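PDB 5H2Q: phosphodiesterase from Trypanosoma brucei brucei, which belongs to the 3'5'-cyclic nucleotide phosphodiesterase family of the HD_PDEase clan, an all-helical fold that here carries a zinc and a magnesium ion. Local coordinates for residues V46-A51 against F74-R79; T99-L104 against V120-A125. One frame throughout, in Å; residues are numbered along the deposited sequence.

Contact 1: V46-A51 against F74-R79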
loop_
_atom_site.group_PDB
_atom_site.type_symbol
_atom_site.label_atom_id
_atom_site.label_comp_id
_atom_site.label_asym_id
_atom_site.label_seq_id
_atom_site.Cartn_x
_atom_site.Cartn_y
_atom_site.Cartn_z
ATOM N N VAL A 46 -14.254 1.723 11.266
ATOM C CA VAL A 46 -14.180 2.967 10.475
ATOM C C VAL A 46 -13.185 2.773 9.305
ATOM O O VAL A 46 -13.518 3.165 8.190
ATOM C CB VAL A 46 -13.834 4.176 11.374
ATOM C CG1 VAL A 46 -13.308 5.374 10.575
ATOM C CG2 VAL A 46 -15.049 4.570 12.228
ATOM N N ALA A 47 -11.986 2.150 9.564
ATOM C CA ALA A 47 -10.975 1.841 8.539
ATOM C C ALA A 47 -11.604 0.977 7.438
ATOM O O ALA A 47 -11.494 1.339 6.269
ATOM C CB ALA A 47 -9.761 1.153 9.149
ATOM N N ALA A 48 -12.321 -0.110 7.817
ATOM C CA ALA A 48 -13.004 -0.976 6.846
ATOM C C ALA A 48 -14.106 -0.195 6.103
ATOM O O ALA A 48 -14.227 -0.326 4.885
ATOM C CB ALA A 48 -13.580 -2.210 7.540
ATOM N N ALA A 49 -14.898 0.632 6.823
ATOM C CA ALA A 49 -15.941 1.436 6.153
ATOM C C ALA A 49 -15.335 2.465 5.165
ATOM O O ALA A 49 -15.959 2.757 4.143
ATOM C CB ALA A 49 -16.813 2.145 7.181
ATOM N N ILE A 50 -14.120 2.999 5.451
ATOM C CA ILE A 50 -13.495 3.951 4.524
ATOM C C ILE A 50 -13.233 3.256 3.212
ATOM O O ILE A 50 -13.625 3.769 2.186
ATOM C CB ILE A 50 -12.208 4.608 5.104
ATOM C CG1 ILE A 50 -12.582 5.631 6.171
ATOM C CG2 ILE A 50 -11.367 5.320 3.986
ATOM C CD1 ILE A 50 -11.468 5.903 7.148
ATOM N N ALA A 51 -12.605 2.059 3.248
ATOM C CA ALA A 51 -12.327 1.329 2.023
ATOM C C ALA A 51 -13.640 0.921 1.318
ATOM O O ALA A 51 -13.774 1.079 0.115
ATOM C CB ALA A 51 -11.495 0.104 2.348
ATOM N N PHE A 74 -14.930 -9.416 1.380
ATOM C CA PHE A 74 -13.528 -9.347 1.019
ATOM C C PHE A 74 -12.757 -8.401 1.958
ATOM O O PHE A 74 -11.701 -8.779 2.436
ATOM C CB PHE A 74 -13.390 -8.931 -0.454
ATOM C CG PHE A 74 -11.980 -8.556 -0.843
ATOM C CD1 PHE A 74 -11.049 -9.537 -1.172
ATOM C CD2 PHE A 74 -11.576 -7.222 -0.855
ATOM C CE1 PHE A 74 -9.739 -9.182 -1.500
ATOM C CE2 PHE A 74 -10.275 -6.867 -1.207
ATOM C CZ PHE A 74 -9.379 -7.849 -1.556
ATOM N N ILE A 75 -13.273 -7.192 2.228
ATOM C CA ILE A 75 -12.571 -6.245 3.103
ATOM C C ILE A 75 -12.404 -6.815 4.506
ATOM O O ILE A 75 -11.333 -6.686 5.114
ATOM C CB ILE A 75 -13.305 -4.885 3.116
ATOM C CG1 ILE A 75 -13.227 -4.241 1.700
ATOM C CG2 ILE A 75 -12.720 -3.955 4.184
ATOM C CD1 ILE A 75 -14.201 -3.044 1.510
ATOM N N LEU A 76 -13.456 -7.478 5.015
ATOM C CA LEU A 76 -13.357 -8.057 6.355
ATOM C C LEU A 76 -12.405 -9.253 6.393
ATOM O O LEU A 76 -11.674 -9.399 7.373
ATOM C CB LEU A 76 -14.745 -8.379 6.950
ATOM C CG LEU A 76 -15.671 -7.131 7.022
ATOM C CD1 LEU A 76 -17.066 -7.502 7.388
ATOM C CD2 LEU A 76 -15.155 -6.093 7.969
ATOM N N GLN A 77 -12.364 -10.071 5.322
ATOM C CA GLN A 77 -11.398 -11.192 5.256
ATOM C C GLN A 77 -9.966 -10.627 5.237
ATOM O O GLN A 77 -9.106 -11.133 5.950
ATOM C CB GLN A 77 -11.648 -12.109 4.061
ATOM C CG GLN A 77 -12.930 -12.933 4.146
ATOM C CD GLN A 77 -12.945 -14.041 5.198
ATOM O OE1 GLN A 77 -12.127 -14.110 6.125
ATOM N NE2 GLN A 77 -13.982 -14.863 5.140
ATOM N N CYS A 78 -9.728 -9.521 4.496
ATOM C CA CYS A 78 -8.422 -8.854 4.499
ATOM C C CYS A 78 -8.128 -8.399 5.921
ATOM O O CYS A 78 -7.069 -8.671 6.425
ATOM C CB CYS A 78 -8.396 -7.656 3.550
ATOM S SG CYS A 78 -8.337 -8.110 1.804
ATOM N N ARG A 79 -9.061 -7.667 6.543
ATOM C CA ARG A 79 -8.842 -7.097 7.876
ATOM C C ARG A 79 -8.409 -8.143 8.890
ATOM O O ARG A 79 -7.468 -7.904 9.638
ATOM C CB ARG A 79 -10.119 -6.411 8.355
ATOM C CG ARG A 79 -9.883 -5.607 9.627
ATOM C CD ARG A 79 -11.105 -4.826 10.047
ATOM N NE ARG A 79 -12.187 -5.721 10.450
ATOM C CZ ARG A 79 -13.336 -5.316 10.986
ATOM N NH1 ARG A 79 -13.587 -4.021 11.135
ATOM N NH2 ARG A 79 -14.254 -6.205 11.355
#
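Arg79 NH1, which lies 4.0 Å from Ala48 CB, is gripped by two groups just ahead of segment 46-51: the carboxylate of Asp45 through a salt bridge and the carbonyl oxygen of Leu44 through a hydrogen bond. NH2 has its own salt bridge, to Glu12, so the guanidinium is anchored at both terminal nitrogens. The side chain runs out with CG anti to the backbone N (chi1 -171°) and then bends at chi3, which carries its end across to the helix of Ala48. One face of the guanidinium receives Leu76 CD2, 3.5 Å above the plane and nearer its margin than its centre, whereas Ala48 CB meets the group obliquely.

Beneath this polar end the contact is apolar. Ala48 CB touches Ile75 CG2 at 3.9 Å and Leu76 CD2 at 4.2 Å, and the other branch of Ile75 reaches further along, CD1 lying 4.2 Å from Ala51 CB. The small alanines let the larger chains come in; the axes of segments 46-51 and 74-79 approach to 10.2 Å at 138°, an inclined, roughly antiparallel helix pair within the all-helical fold. Val16 of helix 10-17 packs against Ala48, Leu76 and Arg79.

No hydrogen bond joins the two segments. They meet by alanine-to-aliphatic packing, while Asp45, just outside them, ties the two helices through Arg79, whose guanidinium is probably restrained from turning.

Contact 2: T99-L104 against V120-A125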
loop_
_atom_site.group_PDB
_atom_site.type_symbol
_atom_site.label_atom_id
_atom_site.label_comp_id
_atom_site.label_asym_id
_atom_site.label_seq_id
_atom_site.Cartn_x
_atom_site.Cartn_y
_atom_site.Cartn_z
ATOM N N THR A 99 -4.943 6.591 -0.826
ATOM C CA THR A 99 -3.922 7.394 -1.509
ATOM C C THR A 99 -3.889 7.105 -2.993
ATOM O O THR A 99 -3.933 8.036 -3.798
ATOM C CB THR A 99 -2.541 7.187 -0.858
ATOM O OG1 THR A 99 -2.667 7.485 0.523
ATOM C CG2 THR A 99 -1.486 8.103 -1.462
ATOM N N ILE A 100 -3.865 5.820 -3.376
ATOM C CA ILE A 100 -3.856 5.444 -4.789
ATOM C C ILE A 100 -5.124 6.007 -5.458
ATOM O O ILE A 100 -5.048 6.543 -6.558
ATOM C CB ILE A 100 -3.673 3.935 -4.991
ATOM C CG1 ILE A 100 -2.209 3.526 -4.608
ATOM C CG2 ILE A 100 -3.959 3.530 -6.433
ATOM C CD1 ILE A 100 -2.026 2.064 -4.553
ATOM N N TYR A 101 -6.270 5.931 -4.769
ATOM C CA TYR A 101 -7.498 6.507 -5.310
ATOM C C TYR A 101 -7.249 8.002 -5.692
ATOM O O TYR A 101 -7.629 8.427 -6.789
ATOM C CB TYR A 101 -8.630 6.428 -4.281
ATOM C CG TYR A 101 -9.944 6.888 -4.873
ATOM C CD1 TYR A 101 -10.277 8.241 -4.917
ATOM C CD2 TYR A 101 -10.845 5.973 -5.404
ATOM C CE1 TYR A 101 -11.467 8.672 -5.504
ATOM C CE2 TYR A 101 -12.033 6.391 -6.003
ATOM C CZ TYR A 101 -12.348 7.739 -6.035
ATOM O OH TYR A 101 -13.552 8.141 -6.569
ATOM N N THR A 102 -6.570 8.763 -4.817
ATOM C CA THR A 102 -6.272 10.165 -5.141
ATOM C C THR A 102 -5.351 10.290 -6.324
ATOM O O THR A 102 -5.518 11.243 -7.095
ATOM C CB THR A 102 -5.752 10.976 -3.956
ATOM O OG1 THR A 102 -4.426 10.562 -3.646
ATOM C CG2 THR A 102 -6.668 10.905 -2.709
ATOM N N PHE A 103 -4.353 9.387 -6.457
ATOM C CA PHE A 103 -3.443 9.456 -7.617
ATOM C C PHE A 103 -4.216 9.221 -8.879
ATOM O O PHE A 103 -4.017 9.922 -9.850
ATOM C CB PHE A 103 -2.301 8.449 -7.511
ATOM C CG PHE A 103 -1.362 8.634 -6.341
ATOM C CD1 PHE A 103 -1.279 9.859 -5.672
ATOM C CD2 PHE A 103 -0.549 7.589 -5.912
ATOM C CE1 PHE A 103 -0.385 10.037 -4.601
ATOM C CE2 PHE A 103 0.341 7.772 -4.845
ATOM C CZ PHE A 103 0.404 8.983 -4.190
ATOM N N LEU A 104 -5.144 8.247 -8.860
ATOM C CA LEU A 104 -5.951 7.964 -10.037
ATOM C C LEU A 104 -6.910 9.075 -10.393
ATOM O O LEU A 104 -6.945 9.456 -11.562
ATOM C CB LEU A 104 -6.756 6.647 -9.828
ATOM C CG LEU A 104 -5.946 5.358 -9.740
ATOM C CD1 LEU A 104 -6.830 4.172 -9.301
ATOM C CD2 LEU A 104 -5.266 5.052 -11.073
ATOM N N VAL A 120 -8.692 -3.115 -10.079
ATOM C CA VAL A 120 -7.677 -4.064 -9.633
ATOM C C VAL A 120 -6.674 -3.396 -8.692
ATOM O O VAL A 120 -6.340 -3.965 -7.654
ATOM C CB VAL A 120 -6.981 -4.760 -10.844
ATOM C CG1 VAL A 120 -5.746 -5.561 -10.400
ATOM C CG2 VAL A 120 -7.979 -5.646 -11.612
ATOM N N LEU A 121 -6.181 -2.196 -9.042
ATOM C CA LEU A 121 -5.195 -1.500 -8.189
ATOM C C LEU A 121 -5.728 -1.205 -6.780
ATOM O O LEU A 121 -5.033 -1.420 -5.780
ATOM C CB LEU A 121 -4.855 -0.153 -8.828
ATOM C CG LEU A 121 -3.531 0.084 -9.493
ATOM C CD1 LEU A 121 -3.303 1.588 -9.570
ATOM C CD2 LEU A 121 -2.357 -0.536 -8.715
ATOM N N LEU A 122 -6.981 -0.726 -6.694
ATOM C CA LEU A 122 -7.578 -0.389 -5.394
ATOM C C LEU A 122 -7.766 -1.631 -4.541
ATOM O O LEU A 122 -7.470 -1.617 -3.342
ATOM C CB LEU A 122 -8.885 0.367 -5.608
ATOM C CG LEU A 122 -8.708 1.728 -6.312
ATOM C CD1 LEU A 122 -10.044 2.315 -6.676
ATOM C CD2 LEU A 122 -7.908 2.713 -5.438
ATOM N N ILE A 123 -8.165 -2.742 -5.185
ATOM C CA ILE A 123 -8.282 -4.036 -4.507
ATOM C C ILE A 123 -6.901 -4.481 -4.035
ATOM O O ILE A 123 -6.740 -4.884 -2.889
ATOM C CB ILE A 123 -8.923 -5.089 -5.447
ATOM C CG1 ILE A 123 -10.453 -4.802 -5.682
ATOM C CG2 ILE A 123 -8.645 -6.511 -4.928
ATOM C CD1 ILE A 123 -11.328 -4.671 -4.373
ATOM N N THR A 124 -5.881 -4.394 -4.925
ATOM C CA THR A 124 -4.502 -4.802 -4.621
ATOM C C THR A 124 -3.913 -4.058 -3.424
ATOM O O THR A 124 -3.230 -4.665 -2.594
ATOM C CB THR A 124 -3.629 -4.678 -5.876
ATOM O OG1 THR A 124 -4.182 -5.524 -6.894
ATOM C CG2 THR A 124 -2.194 -5.129 -5.615
ATOM N N ALA A 125 -4.244 -2.766 -3.289
ATOM C CA ALA A 125 -3.772 -1.974 -2.159
ATOM C C ALA A 125 -4.188 -2.655 -0.850
ATOM O O ALA A 125 -3.406 -2.666 0.082
ATOM C CB ALA A 125 -4.345 -0.569 -2.217
#
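Ile100 CG1 stands beside its backbone N (chi1 -70°), which leaves CG2 anti to that nitrogen and places it against Leu121 CD1 at 3.7 Å. Leu121 meets it from a less regular conformation, its chi1 of -107° being well away from a staggered value, and the two side chains cross at about a right angle. The longer branch of Ile100 reaches across to the facing helix, ending with CD1 4.2 Å from Ala125 CB.

Leu122 works by its tip. Its CD2 settles on the opposing backbone, 3.7 Å from Tyr101 N, and also meets the CG2 methyl of Ile100; the leucine and isoleucine side chains lie antiparallel as they pass. Its other methyl, CD1, comes to the edge of the Tyr101 ring near the ring plane, 4.0 Å from CD2 of the tyrosine. Leu104 closes the row, with CD2 4.3 Å from Leu121 CD1 and CD1 equally far from Leu122 CD2.

Thr102 and Thr124 turn their hydroxyls back on their own helices. Thr102 OG1 donates to Thr99 O at 2.6 Å, in the carbonyl plane on a lone pair; Thr124 OG1 donates to Val120 O from above the carbonyl plane, at 2.8 Å. Each of these oxygens also accepts a backbone N-H.

Segments 99-104 and 120-125 run nearly antiparallel (159°), and Met238 of helix 227-242 touches both Ile100 and Leu121. Ala125 O accepts a hydrogen bond from ND1 of the zinc ligand His128. The implication is an interface across which side chains meet through apolar atoms alone, without any hydrogen bond between the segments, while helix 115-127 leads directly into the metal site and probably helps to orient His128.

In the fold
Both contacts are buried, but contact 2 lies deeper, its centre about 8 Å from the centre of the chain against about 14 Å for contact 1. They share no helix: contact 1 pairs helices 43-58 and 68-80, contact 2 pairs 90-105 and 115-127, and the first closes before the second opens. With their centres 14 Å apart they nevertheless touch, Phe74 CZ meeting Ile123 CG2 at 3.7 Å. Chemistry follows place. The outer contact buries 190 Å² and includes an arginine with carboxylate partners; the inner one buries 283 Å² through branched aliphatic chains and a tyrosine edge, with the Ala125 side chain about 9 Å from the zinc ion.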